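Local coordinates for protein aldehyde dehydrogenase (Burkholderia vietnamiensis, PDB 5KF0) that probably oxidises aldehydes to carboxylic acids with a nicotinamide dinucleotide as hydride acceptor, and holds NADPH in its cofactor pocket, at residues 14-19 against 212-217; 263-268 against 417-422; 301-306 against 397-402. All blocks are in the same frame, centred on the assembly; numbering follows the deposited sequence.

Contact 1 (14-19 against 212-217); sequences YPYYLA and SVLPAH. With NDP (NADPH dihydro-nicotinamide-adenine-dinucleotide phosphate), chain E.
Tyr-16 lays its ring obliquely across the end of Leu-214, with CD1 of Tyr-16 3.6 Å from CD2 of Leu-214, while CB of Tyr-16 rests 3.5 Å from CD of Pro-215. CB of Tyr-16 points toward 212-217, but the ring leads away: chi1 of 58° wedges CG between the backbone N and the carbonyl carbon, and the side chain also touches Ala-50 of helix 48-60. Tyr-17 and Val-213 leave by the other side, against Ala-198 of helix 192-202, and form an antiparallel hydrogen-bonded pair. Tyr-17 N meets Val-213 O at 3.1 Å in an almost straight bond (173°); the return bond, from Val-213 N to Tyr-17 O at 2.8 Å, is bent to 143°. Past the bridge, a side chain takes over from the backbone: Ser-212 OG, anti to its own carbonyl carbon, accepts from Ala-19 N at 2.8 Å. The bridge joins strand 13-18 of the N-terminal sheet to strand 211-213, an outermost strand of the Rossmann-type cofactor sheet. Beyond Pro-215 the chain runs on to Ala-216 and His-217 of the NADPH pocket, where Ala-216 O accepts from Lys-185 NZ. Three hydrogen bonds thus satisfy N and O of both Tyr-17 and Val-213, and Ala-19 N, and the apolar patch of Tyr-16, Leu-214 and Pro-215 covers the start of the loop that passes the 2'-phosphate of the adenosine ribose.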
loop_
_atom_site.group_PDB
_atom_site.type_symbol
_atom_site.label_atom_id
_atom_site.label_comp_id
_atom_site.label_asym_id
_atom_site.label_seq_id
_atom_site.Cartn_x
_atom_site.Cartn_y
_atom_site.Cartn_z
ATOM N N TYR A 14 -21.393 -5.970 -40.244
ATOM C CA TYR A 14 -20.184 -5.930 -39.433
ATOM C C TYR A 14 -19.496 -7.288 -39.466
ATOM O O TYR A 14 -20.167 -8.329 -39.484
ATOM C CB TYR A 14 -20.481 -5.553 -37.956
ATOM C CG TYR A 14 -20.837 -4.095 -37.779
ATOM C CD1 TYR A 14 -19.881 -3.164 -37.376
ATOM C CD2 TYR A 14 -22.120 -3.641 -38.038
ATOM C CE1 TYR A 14 -20.205 -1.830 -37.225
ATOM C CE2 TYR A 14 -22.455 -2.304 -37.890
ATOM C CZ TYR A 14 -21.491 -1.405 -37.486
ATOM O OH TYR A 14 -21.824 -0.078 -37.352
ATOM N N PRO A 15 -18.166 -7.310 -39.462
ATOM C CA PRO A 15 -17.438 -8.569 -39.302
ATOM C C PRO A 15 -17.303 -8.911 -37.826
ATOM O O PRO A 15 -17.607 -8.099 -36.949
ATOM C CB PRO A 15 -16.072 -8.239 -39.902
ATOM C CG PRO A 15 -15.861 -6.790 -39.457
ATOM C CD PRO A 15 -17.255 -6.151 -39.462
ATOM N N TYR A 16 -16.834 -10.124 -37.552
ATOM C CA TYR A 16 -16.284 -10.374 -36.225
ATOM C C TYR A 16 -14.770 -10.254 -36.297
ATOM O O TYR A 16 -14.187 -10.120 -37.371
ATOM C CB TYR A 16 -16.726 -11.724 -35.625
ATOM C CG TYR A 16 -16.433 -13.013 -36.362
ATOM C CD1 TYR A 16 -15.125 -13.424 -36.628
ATOM C CD2 TYR A 16 -17.469 -13.867 -36.725
ATOM C CE1 TYR A 16 -14.868 -14.629 -37.276
ATOM C CE2 TYR A 16 -17.218 -15.064 -37.367
ATOM C CZ TYR A 16 -15.923 -15.440 -37.645
ATOM O OH TYR A 16 -15.666 -16.634 -38.285
ATOM N N TYR A 17 -14.130 -10.256 -35.131
ATOM C CA TYR A 17 -12.689 -10.043 -35.056
ATOM C C TYR A 17 -12.032 -11.286 -34.487
ATOM O O TYR A 17 -12.294 -11.668 -33.340
ATOM C CB TYR A 17 -12.359 -8.791 -34.241
ATOM C CG TYR A 17 -12.614 -7.566 -35.091
ATOM C CD1 TYR A 17 -11.585 -6.969 -35.813
ATOM C CD2 TYR A 17 -13.903 -7.061 -35.242
ATOM C CE1 TYR A 17 -11.825 -5.871 -36.633
ATOM C CE2 TYR A 17 -14.153 -5.963 -36.064
ATOM C CZ TYR A 17 -13.106 -5.378 -36.751
ATOM O OH TYR A 17 -13.338 -4.285 -37.572
ATOM N N LEU A 18 -11.203 -11.922 -35.307
ATOM C CA LEU A 18 -10.520 -13.161 -34.962
ATOM C C LEU A 18 -9.028 -12.872 -34.997
ATOM O O LEU A 18 -8.483 -12.540 -36.059
ATOM C CB LEU A 18 -10.899 -14.280 -35.939
ATOM C CG LEU A 18 -10.135 -15.598 -35.832
ATOM C CD1 LEU A 18 -10.376 -16.217 -34.489
ATOM C CD2 LEU A 18 -10.553 -16.556 -36.955
ATOM N N ALA A 19 -8.374 -13.009 -33.843
ATOM C CA ALA A 19 -6.941 -12.728 -33.708
ATOM C C ALA A 19 -6.589 -11.378 -34.331
ATOM O O ALA A 19 -5.721 -11.259 -35.203
ATOM C CB ALA A 19 -6.101 -13.855 -34.305
ATOM N N SER A 212 -9.849 -11.400 -29.660
ATOM C CA SER A 212 -10.920 -11.720 -30.584
ATOM C C SER A 212 -12.218 -11.219 -29.972
ATOM O O SER A 212 -12.390 -11.251 -28.751
ATOM C CB SER A 212 -11.010 -13.234 -30.867
ATOM O OG SER A 212 -9.846 -13.697 -31.547
ATOM N N VAL A 213 -13.133 -10.748 -30.820
ATOM C CA VAL A 213 -14.474 -10.363 -30.379
ATOM C C VAL A 213 -15.444 -11.132 -31.271
ATOM O O VAL A 213 -15.519 -10.883 -32.481
ATOM C CB VAL A 213 -14.711 -8.845 -30.451
ATOM C CG1 VAL A 213 -16.153 -8.509 -30.039
ATOM C CG2 VAL A 213 -13.710 -8.106 -29.540
ATOM N N LEU A 214 -16.159 -12.085 -30.684
ATOM C CA LEU A 214 -16.906 -13.090 -31.440
ATOM C C LEU A 214 -18.360 -13.117 -30.996
ATOM O O LEU A 214 -18.662 -13.659 -29.912
ATOM C CB LEU A 214 -16.285 -14.474 -31.260
ATOM C CG LEU A 214 -14.832 -14.658 -31.696
ATOM C CD1 LEU A 214 -14.402 -16.097 -31.443
ATOM C CD2 LEU A 214 -14.652 -14.303 -33.160
ATOM N N PRO A 215 -19.283 -12.586 -31.786
ATOM C CA PRO A 215 -20.703 -12.780 -31.480
ATOM C C PRO A 215 -21.058 -14.255 -31.582
ATOM O O PRO A 215 -20.635 -14.944 -32.509
ATOM C CB PRO A 215 -21.418 -11.948 -32.554
ATOM C CG PRO A 215 -20.357 -10.999 -33.095
ATOM C CD PRO A 215 -19.072 -11.769 -32.992
ATOM N N ALA A 216 -21.831 -14.737 -30.614
ATOM C CA ALA A 216 -22.272 -16.125 -30.595
ATOM C C ALA A 216 -23.430 -16.231 -29.618
ATOM O O ALA A 216 -23.395 -15.614 -28.550
ATOM C CB ALA A 216 -21.144 -17.080 -30.175
ATOM N N HIS A 217 -24.457 -16.984 -29.998
ATOM C CA HIS A 217 -25.570 -17.224 -29.087
ATOM C C HIS A 217 -25.145 -18.141 -27.945
ATOM O O HIS A 217 -24.241 -18.967 -28.090
ATOM C CB HIS A 217 -26.745 -17.852 -29.837
ATOM C CG HIS A 217 -27.316 -16.980 -30.911
ATOM N ND1 HIS A 217 -28.082 -15.868 -30.636
ATOM C CD2 HIS A 217 -27.258 -17.073 -32.262
ATOM C CE1 HIS A 217 -28.459 -15.303 -31.771
ATOM N NE2 HIS A 217 -27.977 -16.017 -32.773
HETATM P PA NDP E . -27.939 -12.955 -19.598
HETATM O O1A NDP E . -27.497 -13.776 -18.434
HETATM O O2A NDP E . -29.258 -13.444 -20.197
HETATM O O5B NDP E . -26.843 -12.902 -20.748
HETATM C C5B NDP E . -25.561 -12.313 -20.417
HETATM C C4B NDP E . -24.521 -12.855 -21.361
HETATM O O4B NDP E . -24.308 -14.259 -21.089
HETATM C C3B NDP E . -24.888 -12.768 -22.849
HETATM O O3B NDP E . -23.720 -12.542 -23.633
HETATM C C2B NDP E . -25.430 -14.172 -23.116
HETATM O O2B NDP E . -25.355 -14.594 -24.494
HETATM C C1B NDP E . -24.435 -14.975 -22.299
HETATM N N9A NDP E . -24.861 -16.336 -21.996
HETATM C C8A NDP E . -26.061 -16.766 -21.495
HETATM N N7A NDP E . -26.111 -18.060 -21.273
HETATM C C5A NDP E . -24.858 -18.508 -21.660
HETATM C C6A NDP E . -24.264 -19.786 -21.663
HETATM N N6A NDP E . -24.893 -20.904 -21.281
HETATM N N1A NDP E . -22.986 -19.882 -22.094
HETATM C C2A NDP E . -22.356 -18.777 -22.500
HETATM N N3A NDP E . -22.813 -17.522 -22.548
HETATM C C4A NDP E . -24.078 -17.457 -22.111
HETATM O O3 NDP E . -28.086 -11.442 -19.135
HETATM P PN NDP E . -28.615 -10.132 -19.867
HETATM O O1N NDP E . -27.839 -9.905 -21.112
HETATM O O2N NDP E . -30.105 -10.286 -20.029
HETATM O O5D NDP E . -28.293 -8.955 -18.855
HETATM C C5D NDP E . -29.065 -8.645 -17.683
HETATM C C4D NDP E . -28.419 -9.296 -16.485
HETATM O O4D NDP E . -27.052 -8.827 -16.344
HETATM C C3D NDP E . -29.135 -8.956 -15.175
HETATM O O3D NDP E . -29.265 -10.080 -14.311
HETATM C C2D NDP E . -28.233 -7.872 -14.588
HETATM O O2D NDP E . -28.320 -7.670 -13.182
HETATM C C1D NDP E . -26.861 -8.373 -15.017
HETATM N N1N NDP E . -25.927 -7.254 -14.968
HETATM C C2N NDP E . -24.853 -7.252 -14.109
HETATM C C3N NDP E . -24.070 -6.171 -13.927
HETATM C C7N NDP E . -22.859 -6.200 -13.063
HETATM O O7N NDP E . -21.898 -5.489 -13.388
HETATM N N7N NDP E . -22.876 -6.926 -11.947
HETATM C C4N NDP E . -24.425 -4.880 -14.574
HETATM C C5N NDP E . -25.372 -5.089 -15.706
HETATM C C6N NDP E . -26.094 -6.190 -15.804
HETATM P P2B NDP E . -26.561 -14.253 -25.553
HETATM O O1X NDP E . -27.509 -13.330 -24.886
HETATM O O2X NDP E . -25.820 -13.724 -26.746
HETATM O O3X NDP E . -27.200 -15.579 -25.909
#

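Contact 2 (263-268 against 417-422); sequences AAIVDA and AGVFTD
With chi1 of -154° and -174°, Asp-267 CG and Thr-421 OG1 each lie anti to the backbone N of their residue, which brings carboxylate and hydroxyl together just past the strand ends. Thr-421 OG1 donates to the anti lone pair of Asp-267 OD1 at 2.7 Å; Asp-267 OD1 also bonds His-426 ND1, and OD2 is met from above the carboxylate plane by Ala-268 N. Before this junction, strands 263-266 and 417-420 run parallel, 12° apart. Ile-265 sits in the middle of the ladder: its N donates to Gly-418 O (2.8 Å), and its O receives Phe-420 N at 2.8 Å. Gly-418 N to Ala-263 O and Asp-267 N to Phe-420 O, both 3.0 Å, extend the ladder. Phe-420 turns its ring edge toward Ala-264 CB, on the face covered by helix 274-286. On the other face, Ile-265 CB packs 4.2 Å from Val-419 CG1, and Ile-265 meets helix 401-409. This parallel pairing, with helices on both faces, belongs to the α/β catalytic domain of the aldehyde dehydrogenase fold. The buried carboxylate, bonded at both oxygens, is probably restrained in rotation, and these donors would favour the ionised form.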
loop_
_atom_site.group_PDB
_atom_site.type_symbol
_atom_site.label_atom_id
_atom_site.label_comp_id
_atom_site.label_asym_id
_atom_site.label_seq_id
_atom_site.Cartn_x
_atom_site.Cartn_y
_atom_site.Cartn_z
ATOM N N ALA A 263 -32.089 -1.961 -2.946
ATOM C CA ALA A 263 -32.931 -1.146 -2.081
ATOM C C ALA A 263 -32.287 0.203 -1.769
ATOM O O ALA A 263 -31.058 0.321 -1.663
ATOM C CB ALA A 263 -33.221 -1.866 -0.756
ATOM N N ALA A 264 -33.141 1.210 -1.569
ATOM C CA ALA A 264 -32.729 2.502 -1.030
ATOM C C ALA A 264 -33.523 2.786 0.236
ATOM O O ALA A 264 -34.750 2.619 0.247
ATOM C CB ALA A 264 -32.963 3.626 -2.042
ATOM N N ILE A 265 -32.832 3.210 1.295
ATOM C CA ILE A 265 -33.456 3.602 2.559
ATOM C C ILE A 265 -33.481 5.119 2.642
ATOM O O ILE A 265 -32.460 5.772 2.383
ATOM C CB ILE A 265 -32.685 3.025 3.759
ATOM C CG1 ILE A 265 -32.800 1.503 3.787
ATOM C CG2 ILE A 265 -33.203 3.639 5.071
ATOM C CD1 ILE A 265 -31.858 0.850 4.795
ATOM N N VAL A 266 -34.631 5.683 3.022
ATOM C CA VAL A 266 -34.771 7.116 3.283
ATOM C C VAL A 266 -34.984 7.289 4.783
ATOM O O VAL A 266 -36.033 6.910 5.320
ATOM C CB VAL A 266 -35.927 7.737 2.489
ATOM C CG1 VAL A 266 -36.017 9.240 2.782
ATOM C CG2 VAL A 266 -35.753 7.465 0.982
ATOM N N ASP A 267 -33.995 7.870 5.461
ATOM C CA ASP A 267 -34.001 8.000 6.915
ATOM C C ASP A 267 -34.895 9.159 7.363
ATOM O O ASP A 267 -35.341 9.994 6.570
ATOM C CB ASP A 267 -32.564 8.206 7.418
ATOM C CG ASP A 267 -32.349 7.745 8.850
ATOM O OD1 ASP A 267 -31.179 7.797 9.293
ATOM O OD2 ASP A 267 -33.315 7.337 9.537
ATOM N N ALA A 268 -35.126 9.205 8.677
ATOM C CA ALA A 268 -36.046 10.161 9.283
ATOM C C ALA A 268 -35.571 11.608 9.191
ATOM O O ALA A 268 -36.385 12.519 9.394
ATOM C CB ALA A 268 -36.272 9.774 10.749
ATOM N N ALA A 417 -26.663 -1.204 -1.949
ATOM C CA ALA A 417 -27.794 -0.580 -1.268
ATOM C C ALA A 417 -27.459 0.889 -1.059
ATOM O O ALA A 417 -26.288 1.260 -0.994
ATOM C CB ALA A 417 -28.090 -1.242 0.096
ATOM N N GLY A 418 -28.493 1.724 -0.951
ATOM C CA GLY A 418 -28.313 3.143 -0.693
ATOM C C GLY A 418 -29.045 3.566 0.569
ATOM O O GLY A 418 -30.104 3.026 0.904
ATOM N N VAL A 419 -28.471 4.545 1.273
ATOM C CA VAL A 419 -29.072 5.081 2.497
ATOM C C VAL A 419 -28.974 6.599 2.457
ATOM O O VAL A 419 -27.871 7.153 2.527
ATOM C CB VAL A 419 -28.404 4.559 3.781
ATOM C CG1 VAL A 419 -29.202 5.052 4.997
ATOM C CG2 VAL A 419 -28.297 3.033 3.779
ATOM N N PHE A 420 -30.120 7.270 2.376
ATOM C CA PHE A 420 -30.176 8.723 2.517
ATOM C C PHE A 420 -30.286 9.028 4.006
ATOM O O PHE A 420 -31.349 8.866 4.610
ATOM C CB PHE A 420 -31.352 9.304 1.737
ATOM C CG PHE A 420 -31.226 9.153 0.241
ATOM C CD1 PHE A 420 -30.577 10.123 -0.521
ATOM C CD2 PHE A 420 -31.774 8.051 -0.405
ATOM C CE1 PHE A 420 -30.469 9.996 -1.906
ATOM C CE2 PHE A 420 -31.670 7.915 -1.792
ATOM C CZ PHE A 420 -31.012 8.882 -2.535
ATOM N N THR A 421 -29.177 9.461 4.605
ATOM C CA THR A 421 -29.114 9.791 6.026
ATOM C C THR A 421 -28.000 10.809 6.224
ATOM O O THR A 421 -27.035 10.842 5.452
ATOM C CB THR A 421 -28.844 8.550 6.907
ATOM O OG1 THR A 421 -28.937 8.915 8.292
ATOM C CG2 THR A 421 -27.437 7.966 6.644
ATOM N N ASP A 422 -28.146 11.649 7.248
ATOM C CA ASP A 422 -27.045 12.476 7.722
ATOM C C ASP A 422 -26.487 11.967 9.043
ATOM O O ASP A 422 -25.596 12.604 9.612
ATOM C CB ASP A 422 -27.478 13.942 7.864
ATOM C CG ASP A 422 -26.281 14.900 8.045
ATOM O OD1 ASP A 422 -25.340 14.824 7.238
ATOM O OD2 ASP A 422 -26.293 15.704 8.987
#

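Contact 3 (301-306 against 397-402); sequences VHASLY and KFDRFD
The parallel strand pair 298-302 and 392-398 ends here, in the α/β catalytic-domain sheet that also holds strand 263-266, with Val-301 beside Lys-397 and His-302 beside Phe-398. Phe-398 N donates to Val-301 O at 3.1 Å, and Ala-303 N closes the ladder on Phe-398 O at 2.9 Å. Chi1 of 71° puts the Phe-398 ring back over the neighbouring strand, where His-302 CA lies over its face, 4.0 Å from the centroid. The imidazole of His-302 points its edge at that face in an offset edge-to-face pair, planes at 85°. Its ND1 bonds both Ser-304 N, which lies well out of the ring plane, and Ser-304 OG, which should limit the ring's rotation, while NE2 reaches Asp-399 O in a weak, bent bond. Both strands next lead into helices, 306-319 and 401-409, the strand-then-helix order of an α/β fold. Lys-397, bent at chi3, runs along Ala-303 and lays CE over one face of the Tyr-306 ring, 3.5 Å from CG of Tyr-306. Lys-397 NZ lies off-centre, 4.7 Å from the ring centroid, a cation-pi contact at the exposed margin. Tyr-306 OH is bonded to Glu-375 OE1.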
loop_
_atom_site.group_PDB
_atom_site.type_symbol
_atom_site.label_atom_id
_atom_site.label_comp_id
_atom_site.label_asym_id
_atom_site.label_seq_id
_atom_site.Cartn_x
_atom_site.Cartn_y
_atom_site.Cartn_z
ATOM N N VAL A 301 -38.923 3.821 3.380
ATOM C CA VAL A 301 -39.022 5.220 3.788
ATOM C C VAL A 301 -39.501 5.314 5.232
ATOM O O VAL A 301 -40.488 4.665 5.612
ATOM C CB VAL A 301 -39.962 5.994 2.855
ATOM C CG1 VAL A 301 -40.054 7.428 3.270
ATOM C CG2 VAL A 301 -39.481 5.860 1.402
ATOM N N HIS A 302 -38.825 6.146 6.028
ATOM C CA HIS A 302 -39.230 6.307 7.420
ATOM C C HIS A 302 -40.663 6.816 7.501
ATOM O O HIS A 302 -41.070 7.706 6.751
ATOM C CB HIS A 302 -38.303 7.270 8.165
ATOM C CG HIS A 302 -38.513 7.248 9.650
ATOM N ND1 HIS A 302 -39.345 8.131 10.304
ATOM C CD2 HIS A 302 -38.018 6.422 10.602
ATOM C CE1 HIS A 302 -39.346 7.856 11.597
ATOM N NE2 HIS A 302 -38.545 6.825 11.804
ATOM N N ALA A 303 -41.425 6.257 8.442
ATOM C CA ALA A 303 -42.855 6.543 8.498
ATOM C C ALA A 303 -43.147 8.029 8.677
ATOM O O ALA A 303 -44.187 8.512 8.215
ATOM C CB ALA A 303 -43.491 5.729 9.617
ATOM N N SER A 304 -42.242 8.776 9.319
ATOM C CA SER A 304 -42.492 10.195 9.569
ATOM C C SER A 304 -42.568 11.008 8.280
ATOM O O SER A 304 -43.241 12.046 8.244
ATOM C CB SER A 304 -41.412 10.769 10.486
ATOM O OG SER A 304 -40.143 10.747 9.846
ATOM N N LEU A 305 -41.899 10.565 7.218
ATOM C CA LEU A 305 -41.796 11.234 5.926
ATOM C C LEU A 305 -42.544 10.512 4.814
ATOM O O LEU A 305 -42.539 10.991 3.673
ATOM C CB LEU A 305 -40.322 11.345 5.513
ATOM C CG LEU A 305 -39.353 11.986 6.498
ATOM C CD1 LEU A 305 -37.938 12.029 5.901
ATOM C CD2 LEU A 305 -39.851 13.370 6.836
ATOM N N TYR A 306 -43.126 9.345 5.099
ATOM C CA TYR A 306 -43.642 8.468 4.055
ATOM C C TYR A 306 -44.675 9.164 3.171
ATOM O O TYR A 306 -44.589 9.102 1.937
ATOM C CB TYR A 306 -44.232 7.210 4.691
ATOM C CG TYR A 306 -44.693 6.165 3.697
ATOM C CD1 TYR A 306 -43.848 5.135 3.295
ATOM C CD2 TYR A 306 -45.981 6.204 3.166
ATOM C CE1 TYR A 306 -44.266 4.176 2.398
ATOM C CE2 TYR A 306 -46.403 5.255 2.263
ATOM C CZ TYR A 306 -45.544 4.243 1.882
ATOM O OH TYR A 306 -45.970 3.294 0.981
ATOM N N LYS A 397 -42.647 1.098 4.098
ATOM C CA LYS A 397 -42.537 1.980 5.255
ATOM C C LYS A 397 -41.792 1.270 6.383
ATOM O O LYS A 397 -41.955 0.063 6.573
ATOM C CB LYS A 397 -43.948 2.398 5.717
ATOM C CG LYS A 397 -44.013 3.407 6.856
ATOM C CD LYS A 397 -45.473 3.627 7.314
ATOM C CE LYS A 397 -46.301 4.291 6.235
ATOM N NZ LYS A 397 -47.651 4.690 6.741
ATOM N N PHE A 398 -40.982 2.011 7.145
ATOM C CA PHE A 398 -40.380 1.445 8.354
ATOM C C PHE A 398 -40.374 2.478 9.475
ATOM O O PHE A 398 -40.484 3.683 9.236
ATOM C CB PHE A 398 -38.945 0.941 8.113
ATOM C CG PHE A 398 -37.930 2.039 7.915
ATOM C CD1 PHE A 398 -37.178 2.519 8.987
ATOM C CD2 PHE A 398 -37.715 2.580 6.651
ATOM C CE1 PHE A 398 -36.232 3.533 8.796
ATOM C CE2 PHE A 398 -36.767 3.584 6.452
ATOM C CZ PHE A 398 -36.036 4.065 7.523
ATOM N N ASP A 399 -40.253 1.974 10.711
ATOM C CA ASP A 399 -40.139 2.772 11.933
ATOM C C ASP A 399 -38.730 2.777 12.503
ATOM O O ASP A 399 -38.229 3.827 12.919
ATOM C CB ASP A 399 -41.070 2.241 13.037
ATOM C CG ASP A 399 -42.518 2.319 12.678
ATOM O OD1 ASP A 399 -42.907 3.247 11.941
ATOM O OD2 ASP A 399 -43.275 1.453 13.157
ATOM N N ARG A 400 -38.097 1.611 12.576
ATOM C CA ARG A 400 -36.803 1.434 13.222
ATOM C C ARG A 400 -35.743 1.214 12.158
ATOM O O ARG A 400 -35.915 0.360 11.288
ATOM C CB ARG A 400 -36.812 0.230 14.168
ATOM C CG ARG A 400 -37.707 0.346 15.380
ATOM C CD ARG A 400 -37.520 -0.872 16.295
ATOM N NE ARG A 400 -38.019 -2.102 15.682
ATOM C CZ ARG A 400 -37.258 -3.017 15.087
ATOM N NH1 ARG A 400 -35.940 -2.857 15.018
ATOM N NH2 ARG A 400 -37.817 -4.100 14.559
ATOM N N PHE A 401 -34.635 1.948 12.256
ATOM C CA PHE A 401 -33.580 1.825 11.251
ATOM C C PHE A 401 -33.092 0.383 11.104
ATOM O O PHE A 401 -32.848 -0.082 9.985
ATOM C CB PHE A 401 -32.421 2.766 11.600
ATOM C CG PHE A 401 -31.418 2.934 10.492
ATOM C CD1 PHE A 401 -31.733 3.684 9.364
ATOM C CD2 PHE A 401 -30.161 2.350 10.578
ATOM C CE1 PHE A 401 -30.806 3.841 8.337
ATOM C CE2 PHE A 401 -29.232 2.503 9.556
ATOM C CZ PHE A 401 -29.558 3.246 8.428
ATOM N N ASP A 402 -32.955 -0.345 12.219
ATOM C CA ASP A 402 -32.476 -1.725 12.136
ATOM C C ASP A 402 -33.451 -2.617 11.373
ATOM O O ASP A 402 -33.030 -3.578 10.715
ATOM C CB ASP A 402 -32.244 -2.291 13.540
ATOM C CG ASP A 402 -30.829 -2.073 14.040
ATOM O OD1 ASP A 402 -30.028 -1.418 13.341
ATOM O OD2 ASP A 402 -30.524 -2.567 15.152
#

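Overall arrangement
From the N terminus, strand 13-18 is joined by 212-217 after some 190 residues; contact 1 thereby closes a loop that includes much of the cofactor domain and ties the N-terminal sheet to that domain's edge. Only afterwards does contact 2 open at 263-268. Contact 3, from 301-306 to 397-402, lies nested inside the loop that closes at 417-422, helix 401-409 leading from one to the other. Both join strands of the catalytic-domain sheet, in which 263-266 and 298-302 are neighbours, so the two contacts abut: Val-266 O lies 3.0 Å from His-302 N, a probable hydrogen bond. Contact 1 lies across the chain's centre from both, its centre about 43 Å from that of contact 2.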